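Local coordinates for conserved Archaeal protein (Sulfolobus acidocaldarius, PDB 4OPC), which reduces the double bonds of the geranylgeranyl chains of archaeal membrane lipid precursors, using bound FAD, to give saturated archaeols, at residues Val270-Leu276 against Ser290-Pro296; Ile284-Gly288 against Ser308-Ala312. All blocks are in the same frame, centred on the assembly; numbering follows the deposited sequence. Where two conformers were deposited one is given.

Contact 1 (Val270-Leu276 against Ser290-Pro296); sequences VPTRRPL and SGFTVNP. With PGT ((1S)-2-{[{[(2R)-2,3-dihydroxypropyl]oxy}(hydroxy)phosphoryl]oxy}-1-[(palmitoyloxy)methyl]ethyl stearate), chain C.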
loop_
_atom_site.group_PDB
_atom_site.type_symbol
_atom_site.label_atom_id
_atom_site.label_comp_id
_atom_site.label_asym_id
_atom_site.label_seq_id
_atom_site.Cartn_x
_atom_site.Cartn_y
_atom_site.Cartn_z
ATOM N N VAL A 270 6.602 -2.805 4.338
ATOM C CA VAL A 270 5.454 -2.561 3.482
ATOM C C VAL A 270 4.764 -3.892 3.137
ATOM O O VAL A 270 5.380 -4.818 2.627
ATOM C CB VAL A 270 5.836 -1.694 2.243
ATOM C CG1 VAL A 270 6.916 -2.360 1.426
ATOM C CG2 VAL A 270 4.618 -1.376 1.372
ATOM N N PRO A 271 3.470 -3.994 3.447
ATOM C CA PRO A 271 2.768 -5.235 3.081
ATOM C C PRO A 271 2.642 -5.389 1.569
ATOM O O PRO A 271 2.582 -4.397 0.847
ATOM C CB PRO A 271 1.392 -5.073 3.730
ATOM C CG PRO A 271 1.201 -3.575 3.845
ATOM C CD PRO A 271 2.576 -2.978 4.031
ATOM N N THR A 272 2.648 -6.628 1.081
ATOM C CA THR A 272 2.567 -6.876 -0.358
ATOM C C THR A 272 1.602 -8.010 -0.656
ATOM O O THR A 272 1.970 -8.998 -1.271
ATOM C CB THR A 272 3.943 -7.254 -0.943
ATOM O OG1 THR A 272 4.412 -8.460 -0.320
ATOM C CG2 THR A 272 4.980 -6.146 -0.729
ATOM N N ARG A 273 0.356 -7.872 -0.244
ATOM C CA ARG A 273 -0.624 -8.948 -0.392
ATOM C C ARG A 273 -2.030 -8.396 -0.592
ATOM O O ARG A 273 -2.248 -7.175 -0.538
ATOM C CB ARG A 273 -0.612 -9.858 0.842
ATOM C CG ARG A 273 -0.736 -9.115 2.162
ATOM C CD ARG A 273 -1.296 -10.054 3.245
ATOM N NE ARG A 273 -2.753 -10.160 3.147
ATOM C CZ ARG A 273 -3.511 -10.851 3.991
ATOM N NH1 ARG A 273 -4.840 -10.828 3.875
ATOM N NH2 ARG A 273 -2.950 -11.562 4.964
ATOM N N ARG A 274 -2.977 -9.303 -0.831
ATOM C CA ARG A 274 -4.402 -8.987 -0.825
ATOM C C ARG A 274 -4.771 -8.265 0.481
ATOM O O ARG A 274 -4.072 -8.393 1.489
ATOM C CB ARG A 274 -5.195 -10.285 -0.961
ATOM C CG ARG A 274 -4.989 -11.220 0.213
ATOM C CD ARG A 274 -5.058 -12.697 -0.202
ATOM N NE ARG A 274 -4.821 -13.547 0.963
ATOM C CZ ARG A 274 -3.620 -13.835 1.457
ATOM N NH1 ARG A 274 -2.521 -13.350 0.891
ATOM N NH2 ARG A 274 -3.518 -14.615 2.526
ATOM N N PRO A 275 -5.869 -7.497 0.481
ATOM C CA PRO A 275 -6.193 -6.780 1.724
ATOM C C PRO A 275 -6.636 -7.716 2.849
ATOM O O PRO A 275 -6.817 -8.920 2.644
ATOM C CB PRO A 275 -7.343 -5.849 1.316
ATOM C CG PRO A 275 -7.901 -6.431 0.053
ATOM C CD PRO A 275 -6.801 -7.196 -0.618
ATOM N N LEU A 276 -6.795 -7.160 4.050
ATOM C CA LEU A 276 -7.427 -7.898 5.138
ATOM C C LEU A 276 -8.709 -8.527 4.619
ATOM O O LEU A 276 -9.483 -7.860 3.936
ATOM C CB LEU A 276 -7.826 -6.929 6.249
ATOM C CG LEU A 276 -6.964 -6.609 7.465
ATOM C CD1 LEU A 276 -7.845 -5.904 8.501
ATOM C CD2 LEU A 276 -6.286 -7.824 8.063
ATOM N N SER A 290 -2.337 -0.863 7.627
ATOM C CA SER A 290 -2.892 -1.727 8.661
ATOM C C SER A 290 -3.870 -2.740 8.088
ATOM O O SER A 290 -4.013 -3.825 8.630
ATOM C CB SER A 290 -3.576 -0.883 9.732
ATOM O OG SER A 290 -4.052 -1.719 10.771
ATOM N N GLY A 291 -4.550 -2.366 7.007
ATOM C CA GLY A 291 -5.473 -3.252 6.316
ATOM C C GLY A 291 -4.881 -3.895 5.073
ATOM O O GLY A 291 -5.612 -4.473 4.269
ATOM N N PHE A 292 -3.569 -3.769 4.904
ATOM C CA PHE A 292 -2.833 -4.353 3.770
ATOM C C PHE A 292 -3.335 -3.842 2.416
ATOM O O PHE A 292 -3.570 -4.637 1.505
ATOM C CB PHE A 292 -2.861 -5.897 3.786
ATOM C CG PHE A 292 -2.535 -6.512 5.126
ATOM C CD1 PHE A 292 -1.565 -5.964 5.961
ATOM C CD2 PHE A 292 -3.215 -7.651 5.549
ATOM C CE1 PHE A 292 -1.264 -6.542 7.172
ATOM C CE2 PHE A 292 -2.929 -8.224 6.776
ATOM C CZ PHE A 292 -1.961 -7.669 7.588
ATOM N N THR A 293 -3.458 -2.529 2.263
ATOM C CA THR A 293 -3.981 -1.957 1.013
ATOM C C THR A 293 -2.966 -1.769 -0.146
ATOM O O THR A 293 -3.318 -1.330 -1.237
ATOM C CB THR A 293 -4.747 -0.655 1.291
ATOM O OG1 THR A 293 -3.922 0.234 2.059
ATOM C CG2 THR A 293 -6.013 -0.952 2.082
ATOM N N VAL A 294 -1.730 -2.167 0.064
ATOM C CA VAL A 294 -0.667 -1.873 -0.885
ATOM C C VAL A 294 -0.735 -2.768 -2.126
ATOM O O VAL A 294 -1.036 -3.967 -2.024
ATOM C CB VAL A 294 0.670 -2.078 -0.185
ATOM C CG1 VAL A 294 1.837 -1.836 -1.134
ATOM C CG2 VAL A 294 0.756 -1.154 1.027
ATOM N N ASN A 295 -0.461 -2.190 -3.295
ATOM C CA ASN A 295 -0.348 -2.966 -4.536
ATOM C C ASN A 295 0.760 -4.030 -4.416
ATOM O O ASN A 295 1.923 -3.695 -4.181
ATOM C CB ASN A 295 -0.025 -2.023 -5.691
ATOM C CG ASN A 295 -0.082 -2.703 -7.029
ATOM O OD1 ASN A 295 0.740 -3.581 -7.336
ATOM N ND2 ASN A 295 -1.048 -2.312 -7.846
ATOM N N PRO A 296 0.413 -5.319 -4.552
ATOM C CA PRO A 296 1.430 -6.354 -4.304
ATOM C C PRO A 296 2.555 -6.432 -5.338
ATOM O O PRO A 296 3.608 -6.991 -5.032
ATOM C CB PRO A 296 0.620 -7.666 -4.321
ATOM C CG PRO A 296 -0.775 -7.231 -3.951
ATOM C CD PRO A 296 -0.952 -5.875 -4.577
HETATM C C48 PGT C . 7.912 -7.643 -6.365
HETATM C C47 PGT C . 6.903 -7.475 -5.248
HETATM C C46 PGT C . 7.452 -6.512 -4.216
HETATM C C45 PGT C . 7.809 -5.201 -4.889
HETATM C C44 PGT C . 7.744 -4.058 -3.899
HETATM C C43 PGT C . 9.147 -3.617 -3.523
HETATM C C42 PGT C . 9.047 -2.596 -2.412
HETATM C C41 PGT C . 8.400 -1.359 -2.982
HETATM C C40 PGT C . 8.842 -0.136 -2.217
HETATM C C39 PGT C . 8.788 1.032 -3.176
HETATM C C38 PGT C . 7.396 1.158 -3.739
HETATM C C37 PGT C . 7.404 2.212 -4.820
HETATM C C36 PGT C . 5.986 2.404 -5.298
HETATM C C35 PGT C . 5.959 3.186 -6.591
HETATM C C34 PGT C . 4.515 3.403 -7.000
HETATM C C33 PGT C . 4.408 3.883 -8.431
HETATM C C32 PGT C . 3.282 4.888 -8.584
HETATM C C31 PGT C . 1.918 4.224 -8.696
HETATM O O31 PGT C . 1.045 4.580 -7.927
HETATM O O2 PGT C . 1.648 3.211 -9.649
HETATM C C2 PGT C . 0.946 3.597 -10.817
HETATM C C1 PGT C . -0.552 3.692 -10.613
HETATM O O3P PGT C . -1.021 3.703 -9.279
HETATM P P PGT C . -1.948 2.508 -8.802
HETATM O O1P PGT C . -1.325 1.269 -9.406
HETATM O O2P PGT C . -1.992 2.396 -7.286
HETATM O O4P PGT C . -3.446 2.638 -9.326
HETATM C C4 PGT C . -3.821 3.523 -10.363
HETATM C C5 PGT C . -5.274 3.338 -10.737
HETATM O O5 PGT C . -5.962 4.556 -10.563
HETATM C C6 PGT C . -5.889 2.268 -9.867
HETATM O O6 PGT C . -6.778 2.828 -8.928
HETATM C C3 PGT C . 1.099 2.574 -11.927
HETATM O O3 PGT C . 2.418 2.457 -12.406
HETATM C C11 PGT C . 2.730 1.144 -12.809
HETATM O O11 PGT C . 1.937 0.512 -13.477
HETATM C C12 PGT C . 4.048 0.518 -12.401
HETATM C C13 PGT C . 4.380 -0.658 -13.295
HETATM C C14 PGT C . 5.688 -1.269 -12.839
HETATM C C15 PGT C . 5.426 -2.472 -11.958
HETATM C C16 PGT C . 6.729 -3.165 -11.618
HETATM C C17 PGT C . 6.588 -4.642 -11.919
HETATM C C18 PGT C . 7.942 -5.319 -11.896
HETATM C C19 PGT C . 7.826 -6.708 -12.492
HETATM C C20 PGT C . 7.608 -6.636 -13.991
HETATM C C21 PGT C . 8.714 -7.389 -14.704
HETATM C C22 PGT C . 8.194 -8.009 -15.983
HETATM C C23 PGT C . 9.061 -9.199 -16.333
HETATM C C24 PGT C . 8.420 -10.008 -17.439
HETATM C C25 PGT C . 8.304 -11.455 -17.011
HETATM C C26 PGT C . 6.870 -11.919 -17.162
HETATM O O HOH W 1 -0.671 -5.186 0.820
#

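Contact 2 (Ile284-Gly288 against Ser308-Ala312); sequences IIVIG and SGYCA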
loop_
_atom_site.group_PDB
_atom_site.type_symbol
_atom_site.label_atom_id
_atom_site.label_comp_id
_atom_site.label_asym_id
_atom_site.label_seq_id
_atom_site.Cartn_x
_atom_site.Cartn_y
_atom_site.Cartn_z
ATOM N N ILE A 284 -15.639 -0.980 14.092
ATOM C CA ILE A 284 -14.281 -0.700 13.613
ATOM C C ILE A 284 -14.123 -0.938 12.118
ATOM O O ILE A 284 -14.672 -1.900 11.560
ATOM C CB ILE A 284 -13.238 -1.525 14.393
ATOM C CG1 ILE A 284 -11.819 -1.193 13.932
ATOM C CG2 ILE A 284 -13.544 -3.032 14.307
ATOM C CD1 ILE A 284 -10.727 -1.744 14.853
ATOM N N ILE A 285 -13.377 -0.043 11.479
ATOM C CA ILE A 285 -12.927 -0.218 10.097
ATOM C C ILE A 285 -11.414 -0.057 10.087
ATOM O O ILE A 285 -10.874 0.783 10.821
ATOM C CB ILE A 285 -13.594 0.801 9.159
ATOM C CG1 ILE A 285 -15.051 0.403 8.905
ATOM C CG2 ILE A 285 -12.803 0.958 7.837
ATOM C CD1 ILE A 285 -15.842 1.467 8.149
ATOM N N VAL A 286 -10.728 -0.867 9.276
ATOM C CA VAL A 286 -9.281 -0.823 9.150
ATOM C C VAL A 286 -8.903 -0.366 7.747
ATOM O O VAL A 286 -9.478 -0.836 6.762
ATOM C CB VAL A 286 -8.691 -2.222 9.411
ATOM C CG1 VAL A 286 -7.172 -2.193 9.315
ATOM C CG2 VAL A 286 -9.137 -2.727 10.774
ATOM N N ILE A 287 -7.944 0.555 7.655
ATOM C CA ILE A 287 -7.553 1.134 6.369
ATOM C C ILE A 287 -6.033 1.242 6.228
ATOM O O ILE A 287 -5.283 1.057 7.201
ATOM C CB ILE A 287 -8.213 2.514 6.123
ATOM C CG1 ILE A 287 -7.764 3.522 7.182
ATOM C CG2 ILE A 287 -9.734 2.401 6.102
ATOM C CD1 ILE A 287 -8.253 4.939 6.902
ATOM N N GLY A 288 -5.571 1.532 5.015
ATOM C CA GLY A 288 -4.152 1.719 4.769
ATOM C C GLY A 288 -3.308 0.475 4.994
ATOM O O GLY A 288 -3.800 -0.663 4.897
ATOM N N SER A 308 -8.853 3.578 0.400
ATOM C CA SER A 308 -9.423 2.970 1.596
ATOM C C SER A 308 -10.051 4.013 2.537
ATOM O O SER A 308 -11.074 3.733 3.143
ATOM C CB SER A 308 -8.409 2.046 2.305
ATOM O OG SER A 308 -7.361 2.771 2.939
ATOM N N GLY A 309 -9.474 5.211 2.622
ATOM C CA GLY A 309 -10.070 6.267 3.425
ATOM C C GLY A 309 -11.398 6.726 2.855
ATOM O O GLY A 309 -12.351 6.997 3.604
ATOM N N TYR A 310 -11.457 6.854 1.531
ATOM C CA TYR A 310 -12.691 7.159 0.823
ATOM C C TYR A 310 -13.771 6.115 1.130
ATOM O O TYR A 310 -14.903 6.467 1.457
ATOM C CB TYR A 310 -12.404 7.268 -0.683
ATOM C CG TYR A 310 -13.612 7.204 -1.596
ATOM C CD1 TYR A 310 -14.286 8.352 -1.963
ATOM C CD2 TYR A 310 -14.051 5.986 -2.113
ATOM C CE1 TYR A 310 -15.387 8.294 -2.804
ATOM C CE2 TYR A 310 -15.145 5.917 -2.950
ATOM C CZ TYR A 310 -15.809 7.075 -3.290
ATOM O OH TYR A 310 -16.901 7.017 -4.127
ATOM N N CYS A 311 -13.421 4.838 1.034
ATOM C CA CYS A 311 -14.411 3.789 1.270
ATOM C C CYS A 311 -14.839 3.759 2.728
ATOM O O CYS A 311 -16.001 3.494 3.031
ATOM C CB CYS A 311 -13.858 2.420 0.869
ATOM S SG CYS A 311 -13.714 2.183 -0.936
ATOM N N ALA A 312 -13.907 4.032 3.636
ATOM C CA ALA A 312 -14.258 4.082 5.046
ATOM C C ALA A 312 -15.254 5.192 5.328
ATOM O O ALA A 312 -16.235 4.990 6.048
ATOM C CB ALA A 312 -13.017 4.260 5.900
#

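Contact 1 (Val270-Leu276 against Ser290-Pro296)
Phe292 and Arg273 carry the centre of this buried contact between the end of strand 261-271 with the loop after it and the loop 290-296. The CD2 atom of Phe292 lies over one face of the Arg273 guanidinium, 3.5 Å from NE. The two planes are turned 41° apart, so this is not a flat stack. The guanidinium of Arg274 covers the opposite face. Arg273 reaches the ring because its chain bends at chi3 (-81°).

Two backbone oxygens hold the Arg273 guanidinium. NE donates to Arg274 O (2.8 Å), with the acceptor in the guanidinium plane. NH1 donates to Pro275 O and also forms a salt bridge with Glu176.

Across the segments, Leu276 N gives an almost straight bond to Gly291 O (2.9 Å, 170°). Beside it, Pro275 CA makes a CA-H...O contact with Phe292 O. A water accepts from Arg273 N and lies within hydrogen-bonding distance of Val294 O.

The remaining contacts are apolar. Leu276 CD2 packs on Phe292 CE2 at 3.6 Å, and Pro271 CB on Phe292 CD1. Val294 turns CG1 to Val270 CG2 (3.8 Å) and CG2 to Pro271 CG (3.7 Å). Pro296 sets CB against Thr272 O and CG against Arg273 O.

Val270 and Val294 also touch the reduced flavin. Pro296 O lies 3.3 Å from C47 of the bound lipid, so the contact joins both pockets. The segment 270-276 leaves the edge strand 261-271, beside strand 183-193. Helix 332-357 packs on Thr272 and Asn295, and its Asp349 forms a salt bridge with Arg274.

Contact 2 (Ile284-Gly288 against Ser308-Ala312)
Strand 284-286 and the turn after it run beside helix 302-322, with CA atoms 5.4 Å apart at Ile287 and Ser308 and 6.8 Å apart at Ile285 and Ala312. The spacing narrows toward Gly288, where the one hydrogen bond between the segments forms.

In that bond Gly288 N donates to Ser308 OG (3.0 Å, 152°). The hydroxyl sits between the backbone N and the carbonyl carbon of its own residue (chi1 71°). It is also hydrogen-bonded to Ala305 O, one turn back in the helix. The serine therefore ties the loop after the strand to the helix backbone through a single oxygen. The same OG packs against Ile287 CB at 3.3 Å. With an alanine here, Gly288 N would probably lose this acceptor and Ala305 O its hydroxyl partner, and the loop beside the flavin would be less firmly held.

The rest is small apolar packing. Ala312 CB meets two isoleucine branches, Ile285 CG2 and Ile287 CG2, each at 3.8 Å. Ile287 CG2 lies beside its backbone N, anti to the carbonyl carbon, and also comes 3.5 Å from Ser308 O. The other branch of Ile287 ends with CD1 4.1 Å from Gly309 CA, where the glycine has no side chain to intervene.

Gly288 has positive phi (64°). It touches the reduced flavin, so the contact probably helps to hold this edge of the FAD site in the Rossmann-type domain. Strand 284-286 runs parallel to strand 153-156, and Ile285 and Ile287 share backbone hydrogen bonds with Glu156. Ile287 also packs on Ala17 and Ala21 of helix 16-25. Met333 of helix 332-357 touches both isoleucines and Cys311, whose disulfide to Cys336 joins the two helices.

Overall arrangement
Both contacts are buried, and their centres lie 13 Å apart. Contact 1 is nearer the centre of the chain and joins a strand end and its following loop to a second loop. Contact 2 joins a strand and its following turn to a helix. Arginines, an aromatic ring and a water mark the first. Aliphatic packing and one serine hydroxyl mark the second. Their segments alternate along the chain, and both reach the flavin, but the lipid touches contact 1. They meet directly: Thr293 OG1 lies 3.0 Å from Gly288 O, a probable hydrogen bond, and Leu276 CD1 packs on Val286 CG1. Helix 332-357 borders both.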